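ActII protein (Streptomyces coelicolor, PDB 2OPT) probably represses transcription as a TetR-family DNA-binding regulator, and binds actinorhodin or its biosynthetic precursor (S)-DNPA. Local coordinates at residues A[72-75]-A[80-83]. Residues are numbered along the deposited sequence; the frame is centred on the assembly and turned at random.
Sequences PGRW and KEMC
Arg74 sets CG anti to its own carbonyl carbon (chi1 -71°) and bends again at chi2 and chi3, while Glu81 runs out with CG anti to the backbone N and the chain extended beyond it; between them these torsions bring a guanidinium and a carboxylate together outside the first turns of helix 75-92. Arg74 is the N-cap residue of that helix, in the all-helical C-terminal domain of a TetR-like fold, and Glu81 lies seven residues further on. Glu81 was modelled in two conformers; the long bridge and the water link hold for the one described and are provisional. In it the side chains cross at roughly a right angle, yet their charged planes are only 28° apart. Arg74 NH1 and Glu81 OE1 are separated by 3.8 Å, which makes the salt bridge a long one. OE1 sits at the guanidinium edge, near its plane, rather than over a face. A water fills in the link: it donates to Glu81 OE1 at 2.8 Å and accepts a weak bond from Arg74 NH1. The stronger partner of the arginine lies before the helix, where Glu71 OE1 forms a salt bridge with Arg74 NE. With 51 Å² buried in all, this is a surface contact. The Glu81 side chain also touches Pro68 in the preceding loop. At the bridge itself, the water lies in the guanidinium plane, 2.7 Å from Arg74 NH1.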
ATOM      1  N   PRO A  72      16.634 -17.866 -18.490  1.00 46.17           N
ATOM      2  CA  PRO A  72      17.437 -16.851 -19.189  1.00 47.07           C
ATOM      3  C   PRO A  72      16.687 -16.234 -20.373  1.00 48.23           C
ATOM      4  O   PRO A  72      16.066 -16.941 -21.198  1.00 48.61           O
ATOM      5  CB  PRO A  72      18.655 -17.642 -19.643  1.00 49.05           C
ATOM      6  CG  PRO A  72      18.826 -18.687 -18.568  1.00 49.66           C
ATOM      7  CD  PRO A  72      17.410 -19.105 -18.248  1.00 47.17           C
ATOM      8  N   GLY A  73      16.695 -14.907 -20.422  1.00 48.23           N
ATOM      9  CA  GLY A  73      15.995 -14.221 -21.483  1.00 48.90           C
ATOM     10  C   GLY A  73      14.519 -13.989 -21.316  1.00 47.90           C
ATOM     11  O   GLY A  73      13.923 -13.331 -22.166  1.00 49.87           O
ATOM     12  N   ARG A  74      13.907 -14.530 -20.248  1.00 46.37           N
ATOM     13  CA  ARG A  74      12.495 -14.245 -19.957  1.00 44.81           C
ATOM     14  C   ARG A  74      12.276 -13.521 -18.650  1.00 43.86           C
ATOM     15  O   ARG A  74      11.194 -13.647 -18.070  1.00 42.65           O
ATOM     16  CB  ARG A  74      11.625 -15.514 -19.900  1.00 44.87           C
ATOM     17  CG  ARG A  74      11.394 -16.181 -21.229  1.00 47.40           C
ATOM     18  CD  ARG A  74      10.013 -16.821 -21.357  1.00 46.38           C
ATOM     19  NE  ARG A  74       9.522 -17.477 -20.145  1.00 48.54           N
ATOM     20  CZ  ARG A  74       8.391 -17.145 -19.521  1.00 47.61           C
ATOM     21  NH1 ARG A  74       8.040 -17.799 -18.444  1.00 48.08           N
ATOM     22  NH2 ARG A  74       7.594 -16.174 -19.972  1.00 47.43           N
ATOM     23  N   TRP A  75      13.274 -12.795 -18.163  1.00 40.75           N
ATOM     24  CA  TRP A  75      13.191 -12.274 -16.784  1.00 39.56           C
ATOM     25  C   TRP A  75      11.928 -11.454 -16.540  1.00 38.65           C
ATOM     26  O   TRP A  75      11.158 -11.736 -15.627  1.00 39.37           O
ATOM     27  CB  TRP A  75      14.432 -11.460 -16.445  1.00 39.46           C
ATOM     28  CG  TRP A  75      14.519 -11.009 -15.010  1.00 39.32           C
ATOM     29  CD1 TRP A  75      14.970 -11.746 -13.971  1.00 39.00           C
ATOM     30  CD2 TRP A  75      14.172  -9.711 -14.463  1.00 38.98           C
ATOM     31  NE1 TRP A  75      14.919 -11.011 -12.802  1.00 38.73           N
ATOM     32  CE2 TRP A  75      14.430  -9.760 -13.075  1.00 37.62           C
ATOM     33  CE3 TRP A  75      13.640  -8.531 -15.004  1.00 39.45           C
ATOM     34  CZ2 TRP A  75      14.204  -8.660 -12.218  1.00 39.53           C
ATOM     35  CZ3 TRP A  75      13.388  -7.461 -14.173  1.00 39.99           C
ATOM     36  CH2 TRP A  75      13.712  -7.502 -12.786  1.00 39.20           C
ATOM     37  N   LYS A  80       6.505 -10.484 -13.911  1.00 28.76           N
ATOM     38  CA  LYS A  80       5.060 -10.351 -14.126  1.00 28.97           C
ATOM     39  C   LYS A  80       4.269 -11.556 -13.695  1.00 28.21           C
ATOM     40  O   LYS A  80       3.285 -11.421 -12.946  1.00 27.46           O
ATOM     41  CB  LYS A  80       4.776 -10.060 -15.595  1.00 29.84           C
ATOM     42  CG  LYS A  80       5.278  -8.669 -15.972  1.00 33.15           C
ATOM     43  CD  LYS A  80       4.951  -8.307 -17.425  1.00 40.08           C
ATOM     44  CE  LYS A  80       5.307  -6.823 -17.645  1.00 39.61           C
ATOM     45  NZ  LYS A  80       4.996  -6.514 -19.054  1.00 48.64           N
ATOM     46  N   GLU A  81       4.683 -12.730 -14.176  1.00 29.07           N
ATOM     47  CA  GLU A  81       3.999 -14.015 -13.918  0.50 29.04           C
ATOM     48  C   GLU A  81       3.835 -14.275 -12.432  1.00 29.04           C
ATOM     49  O   GLU A  81       2.769 -14.686 -11.958  1.00 26.55           O
ATOM     50  CB  GLU A  81       4.802 -15.187 -14.502  0.50 30.43           C
ATOM     51  CG  GLU A  81       4.394 -16.573 -13.908  0.50 32.16           C
ATOM     52  CD  GLU A  81       5.325 -17.750 -14.281  0.50 31.36           C
ATOM     53  OE1 GLU A  81       6.253 -17.587 -15.091  0.50 27.39           O
ATOM     54  OE2 GLU A  81       5.083 -18.864 -13.760  0.50 36.41           O
ATOM     55  N   MET A  82       4.930 -14.092 -11.700  1.00 28.09           N
ATOM     56  CA  MET A  82       4.944 -14.291 -10.256  1.00 30.19           C
ATOM     57  C   MET A  82       4.043 -13.290  -9.540  1.00 29.15           C
ATOM     58  O   MET A  82       3.406 -13.621  -8.540  1.00 28.94           O
ATOM     59  CB  MET A  82       6.375 -14.189  -9.722  1.00 30.59           C
ATOM     60  CG  MET A  82       6.473 -13.774  -8.264  1.00 34.41           C
ATOM     61  SD  MET A  82       8.124 -13.199  -7.827  1.00 39.88           S
ATOM     62  CE  MET A  82       7.946 -11.435  -8.074  1.00 36.90           C
ATOM     63  N   CYS A  83       3.993 -12.066 -10.056  1.00 28.21           N
ATOM     64  CA  CYS A  83       3.146 -11.027  -9.479  1.00 26.25           C
ATOM     65  C   CYS A  83       1.672 -11.314  -9.740  1.00 26.23           C
ATOM     66  O   CYS A  83       0.823 -11.100  -8.874  1.00 26.46           O
ATOM     67  CB  CYS A  83       3.522  -9.655 -10.039  1.00 27.48           C
ATOM     68  SG  CYS A  83       5.058  -8.973  -9.375  1.00 26.16           S
TER
HETATM   69  O   HOH W   1       8.162 -19.318 -16.257  1.00 34.27           O